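Local atomic coordinates of putative adhesin (Komagataella phaffii, PDB entry 5FX8), a protein that is a putative cell-wall adhesin that may take part in cell-cell interaction, represented here by its N-terminal part with two cohesin-like domains. Residues E69-A74 with T309-F314; S28-T33 with E105-F110; Q77-A82 with F92-P97; V57-S62 with F303-R308. One frame throughout, in Å; residues are numbered along the deposited sequence.

Interactions 1, 2 and 3 lie together in one mixed sheet, built mainly from the first cohesin-like domain and joined by strand 312-319, their centres 10 to 13 Å apart; the centre of interaction 4 lies about 20 to 23 Å from theirs, where the chain comes back from the second domain. Interactions 2 and 3 are partly buried and antiparallel, joined by Phe92, whose ring meets those of Phe29 and Phe31. Interaction 1 is a surface contact, parallel and bulged, yet it sends Phe70 and Phe314 inward. Interaction 4, also at the surface, joins two loops through an arginine-tyrosine stack and two hydrogen bonds between Val57 and Ser307. Residues 303-308 run directly into 309-314.

Interaction 1 (E69-A74 with T309-F314); sequences EFFTTA and TDTAAF
Phe71 grips the incoming chain with both of its backbone polar atoms. Its N donates to Thr311 O at 2.9 Å, almost straight (173°), while its O accepts from two successive amides, Ala313 N and Phe314 N. Thr73 N donates to Phe314 O at 2.9 Å. These bonds make a parallel pairing of Phe71 with Ala312 and Thr72 with Phe314, and the one-residue shift between the two pairs is a beta bulge. An Asx turn prepares the approach: Asp310 OD1 accepts from Ala312 N, which meets it from above the carboxylate plane.

Outside the backbone, the Phe70 ring points its CE2 corner at Thr309 OG1, 3.3 Å away and in the ring plane. That hydroxyl is hydrogen-bonded to Phe109 O. Ala313 CB comes within 3.9 Å of Phe70 CD2. The Phe314 ring in turn meets Phe70 CB with its own edge, through CE2, and its outer neighbours are Phe31, Leu79 and Leu104. On the other side of the sheet Phe71 lies alongside Thr311, its CG beside the backbone N (chi1 -52°), which sets Phe71 CD1 4.1 Å from Thr311 CB, with Thr311 O at the ring edge.

Polarity is thus confined largely to the backbone. Phe71 O accepts from both amides at the bulge, so the extra residue keeps a backbone partner; Phe70 and Phe314 are buried beside it.

Interaction 2 (S28-T33 with E105-F110); sequences SFVFST and EGVVFF
Four backbone hydrogen bonds tie Phe29 to Val108 and Phe31 to Gly106, the two hydrogen-bonded pairs of this antiparallel ladder. Phe31 N reaches Gly106 O at 2.7 Å, and Gly106 N returns to Phe31 O at 3.0 Å. Between and beyond them, Val30 with Val107 and Ser28 with Phe109 form the non-hydrogen-bonded pairs.

Side-chain polar bonds gather where the strand 28-31 ends. Glu105 bends at chi2 (-63°), which folds its carboxylate back over the neighbouring chain. There OE2 accepts twice: Ser32 OG arrives on its syn lone pair at 3.0 Å, and Thr33 N comes from above the carboxylate plane at 3.1 Å along a nearly straight line (173°).

Apolar contacts divide between the two sides of the sheet. With Phe29, Phe31 and Val108 on the buried side, Phe31 CE1 touches Val108 CB at 4.1 Å, and the edge of the Phe31 ring lies against Gly106 O. The other side carries Ser28 CB on Val107 CG1, 3.8 Å apart.

Phe92 adds edge-to-face ring contacts to Phe29 and Phe31, and strand 4-11 continues the sheet beyond 28-31. Alternating pair types with one apolar face make a regular antiparallel ladder, consistent with the beta-sandwich architecture of cohesin-like domains.

Interaction 3 (Q77-A82 with F92-P97); sequences QVLSTA and FTFSDP
Ser95 N donates to Val78 O at 3.2 Å, from above the carbonyl plane, keeping two strands paired at an irregular spot: Val78 belongs with Leu79 to a classic beta bulge opposite Phe70, in one arm of the beta hairpin formed by strands 77-84 and 89-94. Further along, Ser80 and Thr93 make a hydrogen-bonded antiparallel pair, with Thr93 N to Ser80 O at 2.8 Å and Ser80 N to Thr93 O at 2.9 Å.

Leu79, Thr81, Phe92 and Phe94 share the buried side. Leu79 carries its CG between the backbone N and the carbonyl carbon (chi1 55°), and its two methyls part toward different rings: CD2 sits over a face of Phe94, 4.1 Å from the centroid in a CH-pi contact, whereas CD1 meets the Phe92 ring in its plane, at the edge.

Outside the hairpin, Phe92 packs on Val108 and Val48, and Phe94 on Leu104 and Ile46, so this side of the hairpin faces the domain interior. Thr81 turns its hydroxyl to Ser66 O on the chain leading into strand 68-72. Its methyl serves the hairpin instead: Thr81 CG2 lies obliquely beside the Phe92 ring, 3.4 Å from Phe92 CD2.

Interaction 4 (V57-S62 with F303-R308); sequences VQYPDS and FYRASR
Tyr59 and Arg305 run side by side, the guanidinium lying nearly flat on the phenol ring with planes 23° and centres 4.2 Å apart. The cation-pi contact is off-centre: the guanidinium has slid toward the hydroxyl, and Arg305 CD, over the same ring, adds a CH-pi contact. A bend at chi3 (106°) turns the arginine's flat end against the ring.

Next to this stack, Ser307 holds Val57 at both backbone polar atoms. Val57 N donates to Ser307 OG at 2.6 Å, and Ser307 N donates to Val57 O at 2.9 Å. Ala306 CB lies between these bonds and the stack, 3.9 Å from Tyr59 CB.

A second shell positions these groups. Tyr59 OH bonds Asp271 O and Arg305 NH1 bonds Val273 O and Ala270 O, carbonyls that hold the ends of the stacked pair. Ser307 OG also bonds Thr111 O. Arg308 lies over a face of the Tyr304 ring, its NE donates to Ala306 O at 2.8 Å, and its NH2 makes a salt bridge to Glu12.

This is a loop-to-loop junction between the two cohesin-like domains: residues 57-59 of the first meet the chain leaving strand 294-304, beside a loop of the second.

Interaction 1 (E69-A74 with T309-F314)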
# COMPACT_ATOMS: atom_id res chain seq x y z
N GLU C 69 76.62 21.71 5.51
CA GLU C 69 77.37 22.75 4.83
C GLU C 69 76.46 23.43 3.81
O GLU C 69 75.60 22.79 3.22
CB GLU C 69 78.57 22.12 4.12
CG GLU C 69 79.45 23.07 3.37
CD GLU C 69 80.50 23.61 4.24
OE1 GLU C 69 80.85 22.91 5.19
OE2 GLU C 69 80.97 24.72 3.99
N PHE C 70 76.66 24.73 3.59
CA PHE C 70 75.86 25.46 2.61
C PHE C 70 76.75 26.13 1.56
O PHE C 70 77.83 26.64 1.88
CB PHE C 70 74.95 26.46 3.31
CG PHE C 70 73.90 25.80 4.14
CD1 PHE C 70 74.18 25.37 5.42
CD2 PHE C 70 72.65 25.56 3.63
CE1 PHE C 70 73.23 24.72 6.17
CE2 PHE C 70 71.69 24.92 4.37
CZ PHE C 70 71.97 24.50 5.65
N PHE C 71 76.29 26.13 0.31
CA PHE C 71 77.07 26.53 -0.85
C PHE C 71 76.35 27.62 -1.61
O PHE C 71 75.18 27.91 -1.38
CB PHE C 71 77.33 25.34 -1.79
CG PHE C 71 77.89 24.15 -1.11
CD1 PHE C 71 77.07 23.29 -0.41
CD2 PHE C 71 79.23 23.89 -1.15
CE1 PHE C 71 77.58 22.20 0.23
CE2 PHE C 71 79.74 22.79 -0.50
CZ PHE C 71 78.91 21.95 0.18
N THR C 72 77.08 28.27 -2.53
CA THR C 72 76.46 29.11 -3.54
C THR C 72 75.85 28.24 -4.62
O THR C 72 76.10 27.04 -4.69
CB THR C 72 77.48 30.05 -4.18
OG1 THR C 72 78.48 29.25 -4.82
CG2 THR C 72 78.13 30.95 -3.17
N THR C 73 75.04 28.86 -5.48
CA THR C 73 74.48 28.13 -6.61
C THR C 73 75.58 27.58 -7.49
O THR C 73 75.37 26.61 -8.22
CB THR C 73 73.59 29.04 -7.41
OG1 THR C 73 74.37 30.15 -7.86
CG2 THR C 73 72.46 29.58 -6.56
N ALA C 74 76.76 28.18 -7.46
CA ALA C 74 77.89 27.72 -8.24
C ALA C 74 78.75 26.71 -7.49
O ALA C 74 79.71 26.20 -8.07
CB ALA C 74 78.76 28.90 -8.67
N THR C 309 66.42 20.68 4.28
CA THR C 309 66.99 21.98 3.95
C THR C 309 67.30 22.01 2.45
O THR C 309 66.88 21.14 1.70
CB THR C 309 68.22 22.25 4.81
OG1 THR C 309 68.65 23.58 4.55
CG2 THR C 309 69.33 21.31 4.49
N ASP C 310 68.01 23.05 2.01
CA ASP C 310 68.53 23.12 0.64
C ASP C 310 69.93 23.72 0.69
O ASP C 310 70.10 24.90 1.01
CB ASP C 310 67.63 23.95 -0.27
CG ASP C 310 68.15 24.02 -1.72
OD1 ASP C 310 69.17 23.36 -2.06
OD2 ASP C 310 67.52 24.71 -2.56
N THR C 311 70.93 22.91 0.34
CA THR C 311 72.30 23.37 0.51
C THR C 311 72.70 24.40 -0.53
O THR C 311 73.65 25.15 -0.29
CB THR C 311 73.26 22.20 0.47
OG1 THR C 311 73.25 21.60 -0.82
CG2 THR C 311 72.85 21.22 1.50
N ALA C 312 72.02 24.47 -1.67
CA ALA C 312 72.31 25.49 -2.68
C ALA C 312 71.59 26.78 -2.29
O ALA C 312 70.61 27.20 -2.89
CB ALA C 312 71.88 25.01 -4.06
N ALA C 313 72.13 27.43 -1.26
CA ALA C 313 71.38 28.44 -0.53
C ALA C 313 71.77 29.87 -0.85
O ALA C 313 70.97 30.77 -0.59
CB ALA C 313 71.54 28.21 0.96
N PHE C 314 72.96 30.12 -1.39
CA PHE C 314 73.45 31.48 -1.54
C PHE C 314 73.61 31.87 -3.01
O PHE C 314 74.17 31.12 -3.80
CB PHE C 314 74.78 31.66 -0.81
CG PHE C 314 74.66 31.60 0.68
CD1 PHE C 314 74.37 32.73 1.41
CD2 PHE C 314 74.81 30.41 1.35
CE1 PHE C 314 74.26 32.68 2.76
CE2 PHE C 314 74.69 30.35 2.70
CZ PHE C 314 74.41 31.49 3.41

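Interaction 2 (S28-T33 with E105-F110)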
# COMPACT_ATOMS: atom_id res chain seq x y z
N SER C 28 63.13 30.13 7.75
CA SER C 28 64.07 30.66 6.77
C SER C 28 64.95 31.76 7.35
O SER C 28 64.45 32.73 7.91
CB SER C 28 63.33 31.21 5.56
OG SER C 28 62.62 30.18 4.92
N PHE C 29 66.25 31.63 7.18
CA PHE C 29 67.22 32.62 7.66
C PHE C 29 67.75 33.37 6.45
O PHE C 29 68.52 32.83 5.67
CB PHE C 29 68.34 31.95 8.45
CG PHE C 29 67.87 31.25 9.69
CD1 PHE C 29 67.45 29.94 9.65
CD2 PHE C 29 67.80 31.93 10.89
CE1 PHE C 29 67.00 29.30 10.77
CE2 PHE C 29 67.36 31.30 12.02
CZ PHE C 29 66.96 29.97 11.96
N VAL C 30 67.30 34.59 6.28
CA VAL C 30 67.66 35.39 5.13
C VAL C 30 68.97 36.10 5.42
O VAL C 30 69.13 36.69 6.49
CB VAL C 30 66.54 36.40 4.80
CG1 VAL C 30 66.90 37.26 3.59
CG2 VAL C 30 65.28 35.65 4.54
N PHE C 31 69.90 36.04 4.47
CA PHE C 31 71.20 36.68 4.56
C PHE C 31 71.33 37.70 3.45
O PHE C 31 71.12 37.38 2.28
CB PHE C 31 72.33 35.66 4.46
CG PHE C 31 72.42 34.72 5.63
CD1 PHE C 31 71.64 33.60 5.69
CD2 PHE C 31 73.33 34.95 6.64
CE1 PHE C 31 71.73 32.74 6.73
CE2 PHE C 31 73.43 34.09 7.68
CZ PHE C 31 72.62 32.98 7.72
N SER C 32 71.68 38.93 3.82
CA SER C 32 71.83 40.01 2.86
C SER C 32 72.87 41.00 3.35
O SER C 32 73.21 41.04 4.54
CB SER C 32 70.51 40.73 2.60
OG SER C 32 70.70 41.83 1.73
N THR C 33 73.40 41.78 2.42
CA THR C 33 74.29 42.89 2.74
C THR C 33 73.86 44.06 1.87
O THR C 33 73.82 43.94 0.64
CB THR C 33 75.75 42.50 2.51
OG1 THR C 33 75.89 41.89 1.23
CG2 THR C 33 76.18 41.50 3.51
N GLU C 105 74.47 36.98 -0.13
CA GLU C 105 73.03 36.93 -0.39
C GLU C 105 72.60 35.47 -0.42
O GLU C 105 73.08 34.70 -1.25
CB GLU C 105 72.66 37.60 -1.71
CG GLU C 105 72.95 39.07 -1.79
CD GLU C 105 72.16 39.89 -0.79
OE1 GLU C 105 71.09 39.42 -0.33
OE2 GLU C 105 72.61 41.01 -0.46
N GLY C 106 71.67 35.10 0.46
CA GLY C 106 71.14 33.75 0.42
C GLY C 106 70.09 33.54 1.48
O GLY C 106 69.82 34.41 2.31
N VAL C 107 69.48 32.36 1.43
CA VAL C 107 68.49 31.95 2.42
C VAL C 107 68.83 30.54 2.90
O VAL C 107 68.89 29.60 2.10
CB VAL C 107 67.05 31.99 1.86
CG1 VAL C 107 66.08 31.63 2.96
CG2 VAL C 107 66.71 33.35 1.25
N VAL C 108 69.03 30.39 4.20
CA VAL C 108 69.13 29.07 4.81
C VAL C 108 67.80 28.77 5.47
O VAL C 108 67.30 29.57 6.27
CB VAL C 108 70.30 28.99 5.81
CG1 VAL C 108 70.11 27.82 6.77
CG2 VAL C 108 71.62 28.85 5.09
N PHE C 109 67.20 27.64 5.13
CA PHE C 109 65.96 27.24 5.77
C PHE C 109 66.05 25.81 6.26
O PHE C 109 66.81 24.99 5.73
CB PHE C 109 64.76 27.42 4.84
CG PHE C 109 64.66 26.40 3.76
CD1 PHE C 109 64.04 25.19 3.99
CD2 PHE C 109 65.11 26.68 2.49
CE1 PHE C 109 63.93 24.26 3.01
CE2 PHE C 109 64.98 25.75 1.49
CZ PHE C 109 64.39 24.55 1.76
N PHE C 110 65.29 25.53 7.29
CA PHE C 110 65.05 24.19 7.76
C PHE C 110 63.56 24.00 7.98
O PHE C 110 62.83 24.97 8.21
CB PHE C 110 65.78 23.91 9.06
CG PHE C 110 67.25 24.02 8.98
CD1 PHE C 110 68.02 22.94 8.57
CD2 PHE C 110 67.89 25.19 9.34
CE1 PHE C 110 69.40 23.03 8.52
CE2 PHE C 110 69.27 25.29 9.30
CZ PHE C 110 70.03 24.21 8.88

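Interaction 3 (Q77-A82 with F92-P97)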
# COMPACT_ATOMS: atom_id res chain seq x y z
N GLN C 77 81.69 26.81 -1.08
CA GLN C 77 81.38 26.70 0.34
C GLN C 77 81.23 28.08 0.96
O GLN C 77 82.01 28.99 0.68
CB GLN C 77 82.46 25.92 1.08
CG GLN C 77 82.44 24.44 0.79
CD GLN C 77 83.40 23.65 1.65
OE1 GLN C 77 84.25 24.21 2.33
NE2 GLN C 77 83.27 22.32 1.60
N VAL C 78 80.23 28.22 1.83
CA VAL C 78 79.93 29.49 2.49
C VAL C 78 79.96 29.35 4.00
O VAL C 78 80.65 30.10 4.69
CB VAL C 78 78.58 30.06 2.01
CG1 VAL C 78 78.28 31.36 2.75
CG2 VAL C 78 78.60 30.27 0.51
N LEU C 79 79.21 28.39 4.53
CA LEU C 79 79.12 28.20 5.97
C LEU C 79 78.60 26.80 6.23
O LEU C 79 78.11 26.12 5.34
CB LEU C 79 78.21 29.25 6.60
CG LEU C 79 76.79 29.39 6.07
CD1 LEU C 79 75.87 28.45 6.76
CD2 LEU C 79 76.34 30.79 6.32
N SER C 80 78.70 26.40 7.49
CA SER C 80 78.12 25.17 7.97
C SER C 80 77.33 25.49 9.23
O SER C 80 77.58 26.50 9.88
CB SER C 80 79.19 24.14 8.23
OG SER C 80 80.00 24.58 9.29
N THR C 81 76.37 24.63 9.56
CA THR C 81 75.44 24.88 10.65
C THR C 81 75.47 23.72 11.63
O THR C 81 75.74 22.58 11.26
CB THR C 81 73.98 25.04 10.14
OG1 THR C 81 73.62 23.94 9.30
CG2 THR C 81 73.77 26.33 9.37
N ALA C 82 75.16 24.00 12.88
CA ALA C 82 74.95 22.94 13.84
C ALA C 82 74.01 23.50 14.90
O ALA C 82 74.03 24.69 15.16
CB ALA C 82 76.27 22.46 14.44
N PHE C 92 75.76 29.39 12.97
CA PHE C 92 76.27 29.40 11.61
C PHE C 92 77.76 29.71 11.69
O PHE C 92 78.17 30.63 12.39
CB PHE C 92 75.55 30.45 10.76
CG PHE C 92 74.07 30.23 10.64
CD1 PHE C 92 73.21 30.55 11.67
CD2 PHE C 92 73.53 29.76 9.47
CE1 PHE C 92 71.86 30.37 11.54
CE2 PHE C 92 72.20 29.59 9.35
CZ PHE C 92 71.35 29.88 10.38
N THR C 93 78.56 28.92 11.00
CA THR C 93 80.01 29.06 11.04
C THR C 93 80.55 29.15 9.62
O THR C 93 80.54 28.16 8.89
CB THR C 93 80.64 27.89 11.77
OG1 THR C 93 80.12 27.86 13.10
CG2 THR C 93 82.12 28.05 11.81
N PHE C 94 81.05 30.32 9.24
CA PHE C 94 81.58 30.50 7.91
C PHE C 94 82.92 29.78 7.74
O PHE C 94 83.65 29.55 8.70
CB PHE C 94 81.73 31.98 7.62
CG PHE C 94 80.44 32.72 7.59
CD1 PHE C 94 79.85 33.17 8.75
CD2 PHE C 94 79.82 33.01 6.39
CE1 PHE C 94 78.66 33.87 8.70
CE2 PHE C 94 78.65 33.70 6.35
CZ PHE C 94 78.07 34.13 7.49
N SER C 95 83.24 29.45 6.48
CA SER C 95 84.35 28.53 6.16
C SER C 95 85.39 29.24 5.29
O SER C 95 85.64 28.88 4.13
CB SER C 95 83.79 27.27 5.45
OG SER C 95 82.62 26.76 6.09
N ASP C 96 86.04 30.27 5.87
CA ASP C 96 86.85 31.20 5.08
C ASP C 96 87.94 31.83 5.96
O ASP C 96 87.67 32.87 6.64
CB ASP C 96 86.03 32.30 4.45
CG ASP C 96 86.39 32.45 3.00
OD1 ASP C 96 87.20 31.69 2.46
OD2 ASP C 96 85.78 33.36 2.39
N PRO C 97 89.17 31.32 5.96
CA PRO C 97 90.08 31.59 7.03
C PRO C 97 90.58 33.03 6.94
O PRO C 97 91.09 33.46 5.88
CB PRO C 97 91.15 30.62 6.76
CG PRO C 97 91.18 30.38 5.24
CD PRO C 97 89.78 30.65 4.77

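Interaction 4 (V57-S62 with F303-R308)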
# COMPACT_ATOMS: atom_id res chain seq x y z
N VAL C 57 63.38 17.28 13.30
CA VAL C 57 62.86 15.92 13.25
C VAL C 57 63.90 15.02 12.60
O VAL C 57 64.31 15.25 11.46
CB VAL C 57 61.53 15.83 12.50
CG1 VAL C 57 61.02 14.39 12.50
CG2 VAL C 57 60.53 16.76 13.12
N GLN C 58 64.28 13.97 13.30
CA GLN C 58 65.41 13.16 12.90
C GLN C 58 64.94 11.88 12.24
O GLN C 58 64.22 11.09 12.86
CB GLN C 58 66.28 12.88 14.12
CG GLN C 58 67.07 14.09 14.56
CD GLN C 58 67.37 14.10 16.03
OE1 GLN C 58 68.53 14.08 16.45
NE2 GLN C 58 66.31 14.14 16.84
N TYR C 59 65.33 11.66 11.00
CA TYR C 59 65.22 10.34 10.40
C TYR C 59 66.35 10.14 9.39
O TYR C 59 66.49 10.91 8.44
CB TYR C 59 63.85 10.11 9.73
CG TYR C 59 63.67 8.66 9.36
CD1 TYR C 59 63.37 7.71 10.33
CD2 TYR C 59 63.89 8.22 8.07
CE1 TYR C 59 63.24 6.37 10.00
CE2 TYR C 59 63.77 6.88 7.74
CZ TYR C 59 63.44 5.96 8.72
OH TYR C 59 63.32 4.63 8.43
N PRO C 60 67.15 9.08 9.56
CA PRO C 60 67.12 8.01 10.56
C PRO C 60 67.36 8.49 11.97
O PRO C 60 67.71 9.63 12.19
CB PRO C 60 68.26 7.10 10.12
CG PRO C 60 68.48 7.40 8.72
CD PRO C 60 68.15 8.82 8.51
N ASP C 61 67.17 7.59 12.93
CA ASP C 61 67.31 7.96 14.34
C ASP C 61 68.67 8.59 14.66
O ASP C 61 68.78 9.33 15.64
CB ASP C 61 67.12 6.71 15.18
CG ASP C 61 66.39 6.99 16.45
OD1 ASP C 61 66.97 7.69 17.30
OD2 ASP C 61 65.24 6.50 16.62
N SER C 62 69.70 8.32 13.86
CA SER C 62 71.06 8.68 14.21
C SER C 62 71.58 9.91 13.47
O SER C 62 72.68 10.37 13.76
CB SER C 62 71.99 7.49 13.94
OG SER C 62 71.78 6.93 12.66
N PHE C 303 54.66 13.15 1.82
CA PHE C 303 55.01 12.80 3.19
C PHE C 303 56.52 12.90 3.36
O PHE C 303 57.29 12.53 2.48
CB PHE C 303 54.55 11.41 3.54
CG PHE C 303 55.00 10.95 4.90
CD1 PHE C 303 54.46 11.49 6.03
CD2 PHE C 303 55.92 9.94 5.03
CE1 PHE C 303 54.85 11.05 7.26
CE2 PHE C 303 56.31 9.50 6.26
CZ PHE C 303 55.78 10.05 7.37
N TYR C 304 56.92 13.42 4.52
CA TYR C 304 58.32 13.68 4.82
C TYR C 304 58.64 13.08 6.17
O TYR C 304 57.83 13.14 7.10
CB TYR C 304 58.62 15.17 4.82
CG TYR C 304 58.48 15.86 3.49
CD1 TYR C 304 59.36 15.58 2.44
CD2 TYR C 304 57.51 16.83 3.28
CE1 TYR C 304 59.25 16.21 1.25
CE2 TYR C 304 57.40 17.47 2.08
CZ TYR C 304 58.28 17.16 1.07
OH TYR C 304 58.21 17.78 -0.15
N ARG C 305 59.80 12.46 6.28
CA ARG C 305 60.16 11.83 7.53
C ARG C 305 61.11 12.65 8.38
O ARG C 305 61.18 12.42 9.58
CB ARG C 305 60.75 10.44 7.26
CG ARG C 305 59.74 9.50 6.66
CD ARG C 305 60.31 8.15 6.38
NE ARG C 305 59.84 7.15 7.33
CZ ARG C 305 60.07 5.86 7.19
NH1 ARG C 305 60.74 5.42 6.15
NH2 ARG C 305 59.61 5.00 8.09
N ALA C 306 61.82 13.62 7.81
CA ALA C 306 62.84 14.32 8.56
C ALA C 306 62.82 15.80 8.22
O ALA C 306 62.27 16.21 7.21
CB ALA C 306 64.22 13.72 8.29
N SER C 307 63.43 16.59 9.09
CA SER C 307 63.69 17.99 8.79
C SER C 307 64.60 18.11 7.58
O SER C 307 65.58 17.37 7.45
CB SER C 307 64.32 18.69 9.98
OG SER C 307 63.47 18.69 11.11
N ARG C 308 64.30 19.04 6.70
CA ARG C 308 64.98 19.13 5.43
C ARG C 308 65.48 20.55 5.20
O ARG C 308 65.04 21.49 5.86
CB ARG C 308 64.05 18.69 4.29
CG ARG C 308 63.77 17.20 4.32
CD ARG C 308 62.36 16.86 3.92
NE ARG C 308 61.34 17.40 4.82
CZ ARG C 308 60.47 18.35 4.47
NH1 ARG C 308 60.50 18.85 3.25
NH2 ARG C 308 59.58 18.78 5.34